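PDB 4BHU: biofilm-surface layer protein A from Bacillus subtilis, which self-polymerises into a mechanically robust layer on the surface of biofilms, making the biofilm water-repellent and supporting complex colony architecture. Local coordinates for residues I25-R30 / M40-P45; S46-N51 / Y102-E107. The protein carries 1 engineered substitution. One frame throughout, in Å; residues are numbered along the deposited sequence.

How the contacts relate
Both contacts belong to one hydrophobic core, their centres about 7 Å apart. Contact 1 (25-30 with 40-45) packs two sheets face to face near the middle of the chain, and contact 2 (46-51 with 102-107) takes up the chain where contact 1 leaves it, at Ser-46 just after Pro-45. Strands 39-43 and 100-109 are antiparallel neighbours: Thr-43 N lies 2.8 Å from Arg-105 O and Glu-41 N lies 2.9 Å from Glu-107 O, both probable hydrogen bonds. Phe-104 joins the two contacts through its side chain, its CD2 being 3.4 Å from Leu-27 CD1, while Pro-45 CG rests 3.3 Å from Thr-103 O.

Contact 1 (I25-R30 / M40-P45); sequences IELTYR and MEFTLP
Met-40, present as selenomethionine, meets Tyr-29 across the interior of a beta sandwich, the immunoglobulin-like type of fold to be expected of a family in the E-set clan. Strand 22-30 is the central strand of the three-stranded sheet and strand 39-43 belongs to the five-stranded one; the axes of segments 25-30 and 40-43 come within 9.7 Å of each other, at 142°, with no hydrogen bond between them. The side chain of Met-40 leaves with CG anti to the backbone N (chi1 177°) and then bends twice, which lays its methyl CE over one face of the tyrosine ring, 3.5 Å from the centroid and close to the normal, as a CH-pi contact. The selenium comes in more obliquely, 4.0 Å from the same centroid, completing a Met-aromatic pair. The polar Glu-41, next in the strand, instead makes a salt bridge to Arg-74. Phe-42 again points across the interface. Its ring meets Leu-27 and Tyr-29 obliquely: CE2 lies 3.9 Å from Leu-27 CB, and CZ is equally far from Tyr-29 CB. The CE methyl of Met-40 also covers part of one Phe-42 face, so that a single methyl is wedged between two aromatic rings. Leu-8 of strand 7-12 packs against the same phenylalanine. Beyond the end of the strand, Leu-44 still reaches the core, where Phe-104 and Leu-91 also touch it. One branch of each leucine makes the last contact, a tight one, with Leu-44 CD2 just 3.5 Å from Leu-27 CD1.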
ATOM      1  N   ILE I  25      41.108  10.754 -21.966  1.00 34.99           N
ATOM      2  CA  ILE I  25      40.093  11.712 -22.344  1.00 36.70           C
ATOM      3  C   ILE I  25      38.903  11.591 -21.384  1.00 39.21           C
ATOM      4  O   ILE I  25      38.573  10.493 -20.907  1.00 34.04           O
ATOM      5  CB  ILE I  25      39.628  11.517 -23.811  1.00 38.61           C
ATOM      6  CG1 ILE I  25      40.836  11.385 -24.747  1.00 41.61           C
ATOM      7  CG2 ILE I  25      38.733  12.679 -24.268  1.00 39.16           C
ATOM      8  CD1 ILE I  25      41.394   9.952 -24.836  1.00 41.07           C
ATOM      9  N   GLU I  26      38.284  12.733 -21.090  1.00 34.79           N
ATOM     10  CA  GLU I  26      37.077  12.756 -20.269  1.00 33.67           C
ATOM     11  C   GLU I  26      35.950  13.409 -21.012  1.00 35.57           C
ATOM     12  O   GLU I  26      36.055  14.568 -21.446  1.00 35.82           O
ATOM     13  CB  GLU I  26      37.310  13.495 -18.942  1.00 37.91           C
ATOM     14  CG  GLU I  26      38.026  12.647 -17.913  1.00 45.49           C
ATOM     15  CD  GLU I  26      38.042  13.264 -16.507  1.00 45.10           C
ATOM     16  OE1 GLU I  26      37.391  14.314 -16.289  1.00 45.11           O
ATOM     17  OE2 GLU I  26      38.722  12.677 -15.634  1.00 41.95           O
ATOM     18  N   LEU I  27      34.857  12.666 -21.148  1.00 29.38           N
ATOM     19  CA  LEU I  27      33.627  13.234 -21.659  1.00 34.10           C
ATOM     20  C   LEU I  27      32.613  13.309 -20.520  1.00 37.31           C
ATOM     21  O   LEU I  27      32.258  12.284 -19.908  1.00 31.20           O
ATOM     22  CB  LEU I  27      33.088  12.396 -22.810  1.00 35.88           C
ATOM     23  CG  LEU I  27      34.163  12.048 -23.845  1.00 35.09           C
ATOM     24  CD1 LEU I  27      33.596  11.068 -24.834  1.00 39.08           C
ATOM     25  CD2 LEU I  27      34.657  13.303 -24.546  1.00 33.60           C
ATOM     26  N   THR I  28      32.166  14.528 -20.234  1.00 34.08           N
ATOM     27  CA  THR I  28      31.240  14.764 -19.124  1.00 34.85           C
ATOM     28  C   THR I  28      29.958  15.419 -19.599  1.00 37.66           C
ATOM     29  O   THR I  28      29.950  16.585 -19.983  1.00 37.51           O
ATOM     30  CB  THR I  28      31.876  15.639 -18.051  1.00 39.19           C
ATOM     31  OG1 THR I  28      33.084  15.019 -17.596  1.00 35.30           O
ATOM     32  CG2 THR I  28      30.911  15.815 -16.871  1.00 41.52           C
ATOM     33  N   TYR I  29      28.877  14.646 -19.601  1.00 33.06           N
ATOM     34  CA  TYR I  29      27.583  15.145 -20.034  1.00 36.02           C
ATOM     35  C   TYR I  29      26.845  15.605 -18.801  1.00 35.95           C
ATOM     36  O   TYR I  29      26.720  14.863 -17.819  1.00 31.56           O
ATOM     37  CB  TYR I  29      26.798  14.043 -20.729  1.00 32.34           C
ATOM     38  CG  TYR I  29      25.419  14.417 -21.211  1.00 36.76           C
ATOM     39  CD1 TYR I  29      25.244  15.149 -22.370  1.00 32.62           C
ATOM     40  CD2 TYR I  29      24.286  13.984 -20.531  1.00 31.58           C
ATOM     41  CE1 TYR I  29      23.998  15.452 -22.829  1.00 36.63           C
ATOM     42  CE2 TYR I  29      23.035  14.276 -20.982  1.00 36.89           C
ATOM     43  CZ  TYR I  29      22.888  15.022 -22.124  1.00 38.56           C
ATOM     44  OH  TYR I  29      21.633  15.317 -22.571  1.00 36.12           O
ATOM     45  N   ARG I  30      26.381  16.840 -18.847  1.00 36.47           N
ATOM     46  CA  ARG I  30      25.622  17.392 -17.738  1.00 42.54           C
ATOM     47  C   ARG I  30      24.298  17.870 -18.235  1.00 37.75           C
ATOM     48  O   ARG I  30      24.221  18.887 -18.920  1.00 42.69           O
ATOM     49  CB  ARG I  30      26.372  18.546 -17.102  1.00 40.84           C
ATOM     50  CG  ARG I  30      27.473  18.084 -16.168  1.00 45.84           C
ATOM     51  CD  ARG I  30      27.938  19.232 -15.326  1.00 49.86           C
ATOM     52  NE  ARG I  30      29.180  18.941 -14.626  1.00 52.47           N
ATOM     53  CZ  ARG I  30      29.996  19.880 -14.150  1.00 53.81           C
ATOM     54  NH1 ARG I  30      29.706  21.170 -14.306  1.00 53.81           N
ATOM     55  NH2 ARG I  30      31.105  19.531 -13.519  1.00 54.43           N
HETATM   56  N   MSE I  40      21.042   7.085 -22.328  1.00 29.38           N
HETATM   57  CA  MSE I  40      22.171   8.002 -22.384  1.00 28.68           C
HETATM   58  C   MSE I  40      23.114   7.446 -23.453  1.00 32.92           C
HETATM   59  O   MSE I  40      23.481   6.276 -23.383  1.00 28.83           O
HETATM   60  CB  MSE I  40      22.872   8.025 -21.034  1.00 32.40           C
HETATM   61  CG  MSE I  40      24.119   8.893 -20.961  1.00 42.22           C
HETATM   62 SE   MSE I  40      23.686  10.809 -20.975  1.00 63.49          SE
HETATM   63  CE  MSE I  40      24.824  11.368 -22.498  1.00 39.45           C
ATOM     64  N   GLU I  41      23.481   8.267 -24.438  1.00 31.57           N
ATOM     65  CA  GLU I  41      24.308   7.802 -25.558  1.00 29.87           C
ATOM     66  C   GLU I  41      25.441   8.781 -25.916  1.00 32.16           C
ATOM     67  O   GLU I  41      25.206   9.981 -26.130  1.00 27.84           O
ATOM     68  CB  GLU I  41      23.436   7.525 -26.784  1.00 34.69           C
ATOM     69  CG  GLU I  41      24.205   6.944 -27.951  1.00 34.91           C
ATOM     70  CD  GLU I  41      23.301   6.415 -29.032  1.00 46.08           C
ATOM     71  OE1 GLU I  41      22.292   5.765 -28.692  1.00 53.86           O
ATOM     72  OE2 GLU I  41      23.602   6.633 -30.219  1.00 44.44           O
ATOM     73  N   PHE I  42      26.661   8.248 -25.957  1.00 26.76           N
ATOM     74  CA  PHE I  42      27.850   9.004 -26.323  1.00 27.98           C
ATOM     75  C   PHE I  42      28.288   8.496 -27.688  1.00 28.12           C
ATOM     76  O   PHE I  42      28.280   7.292 -27.922  1.00 27.41           O
ATOM     77  CB  PHE I  42      28.989   8.739 -25.338  1.00 25.92           C
ATOM     78  CG  PHE I  42      28.849   9.435 -24.021  1.00 31.62           C
ATOM     79  CD1 PHE I  42      28.113   8.862 -22.993  1.00 28.55           C
ATOM     80  CD2 PHE I  42      29.480  10.651 -23.799  1.00 31.65           C
ATOM     81  CE1 PHE I  42      28.003   9.496 -21.765  1.00 32.73           C
ATOM     82  CE2 PHE I  42      29.376  11.295 -22.577  1.00 32.00           C
ATOM     83  CZ  PHE I  42      28.629  10.720 -21.557  1.00 32.00           C
ATOM     84  N   THR I  43      28.656   9.414 -28.578  1.00 29.81           N
ATOM     85  CA  THR I  43      29.168   9.070 -29.911  1.00 30.84           C
ATOM     86  C   THR I  43      30.603   9.598 -30.037  1.00 29.39           C
ATOM     87  O   THR I  43      30.873  10.786 -29.842  1.00 31.18           O
ATOM     88  CB  THR I  43      28.297   9.668 -31.026  1.00 33.01           C
ATOM     89  OG1 THR I  43      26.958   9.183 -30.886  1.00 30.46           O
ATOM     90  CG2 THR I  43      28.836   9.266 -32.434  1.00 36.75           C
ATOM     91  N   LEU I  44      31.526   8.693 -30.317  1.00 27.82           N
ATOM     92  CA  LEU I  44      32.934   9.056 -30.417  1.00 31.93           C
ATOM     93  C   LEU I  44      33.293   9.209 -31.895  1.00 33.53           C
ATOM     94  O   LEU I  44      32.745   8.501 -32.742  1.00 30.65           O
ATOM     95  CB  LEU I  44      33.805   7.980 -29.767  1.00 31.43           C
ATOM     96  CG  LEU I  44      33.434   7.541 -28.346  1.00 36.44           C
ATOM     97  CD1 LEU I  44      34.441   6.524 -27.821  1.00 34.71           C
ATOM     98  CD2 LEU I  44      33.341   8.717 -27.410  1.00 30.50           C
ATOM     99  N   PRO I  45      34.210  10.133 -32.210  1.00 35.38           N
ATOM    100  CA  PRO I  45      34.587  10.290 -33.621  1.00 35.64           C
ATOM    101  C   PRO I  45      35.639   9.259 -34.027  1.00 34.78           C
ATOM    102  O   PRO I  45      36.288   8.660 -33.152  1.00 28.56           O
ATOM    103  CB  PRO I  45      35.119  11.725 -33.670  1.00 33.10           C
ATOM    104  CG  PRO I  45      35.687  11.955 -32.297  1.00 36.03           C
ATOM    105  CD  PRO I  45      34.891  11.107 -31.339  1.00 33.28           C
TER

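Contact 2 (S46-N51 / Y102-E107); sequences SGFTAN and YTFRAE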
ATOM      1  N   SER I  46      35.797   9.022 -35.332  1.00 34.80           N
ATOM      2  CA  SER I  46      36.777   8.033 -35.788  1.00 35.17           C
ATOM      3  C   SER I  46      38.127   8.475 -35.250  1.00 27.99           C
ATOM      4  O   SER I  46      38.451   9.657 -35.288  1.00 32.53           O
ATOM      5  CB  SER I  46      36.800   7.921 -37.320  1.00 38.69           C
ATOM      6  OG  SER I  46      37.303   6.650 -37.717  1.00 43.22           O
ATOM      7  N   GLY I  47      38.883   7.525 -34.720  1.00 32.60           N
ATOM      8  CA  GLY I  47      40.109   7.825 -34.003  1.00 38.24           C
ATOM      9  C   GLY I  47      39.989   7.528 -32.519  1.00 35.65           C
ATOM     10  O   GLY I  47      40.993   7.324 -31.844  1.00 33.14           O
ATOM     11  N   PHE I  48      38.757   7.493 -32.003  1.00 31.16           N
ATOM     12  CA  PHE I  48      38.520   7.113 -30.608  1.00 31.93           C
ATOM     13  C   PHE I  48      37.551   5.947 -30.479  1.00 28.09           C
ATOM     14  O   PHE I  48      36.601   5.820 -31.262  1.00 31.71           O
ATOM     15  CB  PHE I  48      38.003   8.316 -29.814  1.00 30.21           C
ATOM     16  CG  PHE I  48      39.000   9.419 -29.709  1.00 32.46           C
ATOM     17  CD1 PHE I  48      39.908   9.448 -28.674  1.00 29.45           C
ATOM     18  CD2 PHE I  48      39.049  10.418 -30.664  1.00 36.99           C
ATOM     19  CE1 PHE I  48      40.838  10.459 -28.587  1.00 31.82           C
ATOM     20  CE2 PHE I  48      39.977  11.430 -30.579  1.00 36.60           C
ATOM     21  CZ  PHE I  48      40.871  11.446 -29.536  1.00 31.98           C
ATOM     22  N   THR I  49      37.796   5.094 -29.493  1.00 32.73           N
ATOM     23  CA  THR I  49      36.922   3.957 -29.239  1.00 32.96           C
ATOM     24  C   THR I  49      36.882   3.673 -27.764  1.00 32.61           C
ATOM     25  O   THR I  49      37.822   4.003 -27.040  1.00 34.47           O
ATOM     26  CB  THR I  49      37.437   2.660 -29.911  1.00 37.67           C
ATOM     27  OG1 THR I  49      38.763   2.400 -29.446  1.00 34.60           O
ATOM     28  CG2 THR I  49      37.441   2.783 -31.432  1.00 33.95           C
ATOM     29  N   ALA I  50      35.804   3.019 -27.328  1.00 33.95           N
ATOM     30  CA  ALA I  50      35.646   2.643 -25.933  1.00 32.86           C
ATOM     31  C   ALA I  50      35.737   1.146 -25.823  1.00 29.95           C
ATOM     32  O   ALA I  50      35.380   0.423 -26.762  1.00 30.36           O
ATOM     33  CB  ALA I  50      34.282   3.147 -25.366  1.00 35.48           C
ATOM     34  N   ASN I  51      36.203   0.690 -24.665  1.00 31.40           N
ATOM     35  CA  ASN I  51      36.228  -0.723 -24.335  1.00 34.45           C
ATOM     36  C   ASN I  51      35.921  -0.864 -22.854  1.00 36.90           C
ATOM     37  O   ASN I  51      35.692   0.139 -22.170  1.00 36.09           O
ATOM     38  CB  ASN I  51      37.579  -1.354 -24.700  1.00 37.12           C
ATOM     39  CG  ASN I  51      38.748  -0.741 -23.949  1.00 36.39           C
ATOM     40  OD1 ASN I  51      38.694  -0.522 -22.737  1.00 35.58           O
ATOM     41  ND2 ASN I  51      39.828  -0.475 -24.673  1.00 45.39           N
ATOM     42  N   TYR I 102      38.679  16.942 -33.066  1.00 45.13           N
ATOM     43  CA  TYR I 102      37.781  15.793 -32.972  1.00 39.32           C
ATOM     44  C   TYR I 102      36.568  16.138 -32.111  1.00 42.11           C
ATOM     45  O   TYR I 102      36.720  16.612 -30.972  1.00 41.89           O
ATOM     46  CB  TYR I 102      38.521  14.612 -32.356  1.00 38.19           C
ATOM     47  CG  TYR I 102      39.588  14.047 -33.260  1.00 36.81           C
ATOM     48  CD1 TYR I 102      40.836  14.651 -33.357  1.00 41.38           C
ATOM     49  CD2 TYR I 102      39.342  12.906 -34.031  1.00 39.35           C
ATOM     50  CE1 TYR I 102      41.819  14.131 -34.183  1.00 38.05           C
ATOM     51  CE2 TYR I 102      40.312  12.375 -34.848  1.00 40.92           C
ATOM     52  CZ  TYR I 102      41.547  12.993 -34.932  1.00 44.75           C
ATOM     53  OH  TYR I 102      42.514  12.455 -35.757  1.00 45.06           O
ATOM     54  N   THR I 103      35.383  15.893 -32.664  1.00 35.67           N
ATOM     55  CA  THR I 103      34.131  16.259 -32.020  1.00 40.64           C
ATOM     56  C   THR I 103      33.388  15.048 -31.452  1.00 37.99           C
ATOM     57  O   THR I 103      33.170  14.042 -32.140  1.00 36.09           O
ATOM     58  CB  THR I 103      33.189  16.990 -32.999  1.00 46.74           C
ATOM     59  OG1 THR I 103      33.858  18.126 -33.565  1.00 45.00           O
ATOM     60  CG2 THR I 103      31.913  17.446 -32.276  1.00 43.60           C
ATOM     61  N   PHE I 104      33.006  15.178 -30.187  1.00 40.24           N
ATOM     62  CA  PHE I 104      32.252  14.168 -29.467  1.00 32.01           C
ATOM     63  C   PHE I 104      30.825  14.666 -29.280  1.00 37.84           C
ATOM     64  O   PHE I 104      30.591  15.869 -29.136  1.00 34.08           O
ATOM     65  CB  PHE I 104      32.870  13.919 -28.093  1.00 35.10           C
ATOM     66  CG  PHE I 104      34.265  13.382 -28.147  1.00 34.37           C
ATOM     67  CD1 PHE I 104      35.336  14.229 -28.365  1.00 39.00           C
ATOM     68  CD2 PHE I 104      34.510  12.028 -27.998  1.00 34.99           C
ATOM     69  CE1 PHE I 104      36.623  13.736 -28.416  1.00 36.17           C
ATOM     70  CE2 PHE I 104      35.801  11.525 -28.048  1.00 34.71           C
ATOM     71  CZ  PHE I 104      36.858  12.383 -28.260  1.00 37.26           C
ATOM     72  N   ARG I 105      29.890  13.723 -29.272  1.00 33.94           N
ATOM     73  CA  ARG I 105      28.467  14.014 -29.158  1.00 35.85           C
ATOM     74  C   ARG I 105      27.887  13.172 -28.026  1.00 35.43           C
ATOM     75  O   ARG I 105      28.380  12.089 -27.703  1.00 29.04           O
ATOM     76  CB  ARG I 105      27.741  13.719 -30.476  1.00 40.41           C
ATOM     77  CG  ARG I 105      28.228  14.588 -31.626  1.00 53.07           C
ATOM     78  CD  ARG I 105      27.767  14.109 -33.001  1.00 56.80           C
ATOM     79  NE  ARG I 105      28.229  15.016 -34.055  1.00 61.49           N
ATOM     80  CZ  ARG I 105      29.450  14.993 -34.590  1.00 58.89           C
ATOM     81  NH1 ARG I 105      30.352  14.109 -34.184  1.00 56.74           N
ATOM     82  NH2 ARG I 105      29.779  15.861 -35.535  1.00 61.90           N
ATOM     83  N   ALA I 106      26.846  13.690 -27.403  1.00 35.87           N
ATOM     84  CA  ALA I 106      26.188  12.958 -26.337  1.00 33.14           C
ATOM     85  C   ALA I 106      24.778  13.492 -26.245  1.00 39.86           C
ATOM     86  O   ALA I 106      24.550  14.695 -26.381  1.00 37.95           O
ATOM     87  CB  ALA I 106      26.931  13.136 -25.007  1.00 34.61           C
ATOM     88  N   GLU I 107      23.830  12.587 -26.072  1.00 38.71           N
ATOM     89  CA  GLU I 107      22.445  12.979 -25.929  1.00 43.82           C
ATOM     90  C   GLU I 107      21.684  11.956 -25.108  1.00 42.67           C
ATOM     91  O   GLU I 107      22.070  10.780 -25.011  1.00 32.21           O
ATOM     92  CB  GLU I 107      21.791  13.106 -27.299  1.00 44.78           C
ATOM     93  CG  GLU I 107      21.843  11.832 -28.126  1.00 50.73           C
ATOM     94  CD  GLU I 107      21.228  12.015 -29.506  1.00 60.22           C
ATOM     95  OE1 GLU I 107      20.847  13.160 -29.824  1.00 65.27           O
ATOM     96  OE2 GLU I 107      21.122  11.026 -30.266  1.00 60.37           O
TER
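Phe-48 dips from the loop onto strand 100-109 and sets its ring against both Tyr-102 and Phe-104, at the corner of the trio, and this is where the contact is tightly packed. Its CG stands anti to the carbonyl carbon (chi1 -65°), turning the ring toward the strand. The edge of Phe-48 is directed at the face of Tyr-102: CE2 sits 3.8 Å from Tyr-102 CG, and with the planes at 83° the pair is a nearly perpendicular T-shaped stack. Toward Phe-104 the roles reverse. There Phe-48 offers a face, and Phe-104 CZ comes down over it near the rim, 3.8 Å from Phe-48 CD2; the two planes are inclined at 57°, an edge-to-face pair well short of perpendicular. The shared ring thus gives its edge to one neighbour and its face to the other, in a three-membered aromatic cluster. The cluster lies toward one end of the beta sandwich, where the loop following strand 39-43 turns away from the five-stranded sheet and sends Phe-48 into the interior; Ile-123 of strand 119-125 and Ile-25 of the other sheet also pack on Phe-48. Toward solvent the contact thins out. Ser-46 and Gly-47 are exposed, and Ser-46 CB stays 6.2 Å from Tyr-102 CE2, leaving the serine backbone to make the approach: Ser-46 O lies near the plane of the tyrosine ring, at its edge, 3.3 Å from CE2 of Tyr-102. At Gly-47 the backbone turns with a positive phi, beside the tyrosine ring. At the outer end of that ring, Tyr-102 OH is hydrogen-bonded to the carbonyl oxygen of Ala-98.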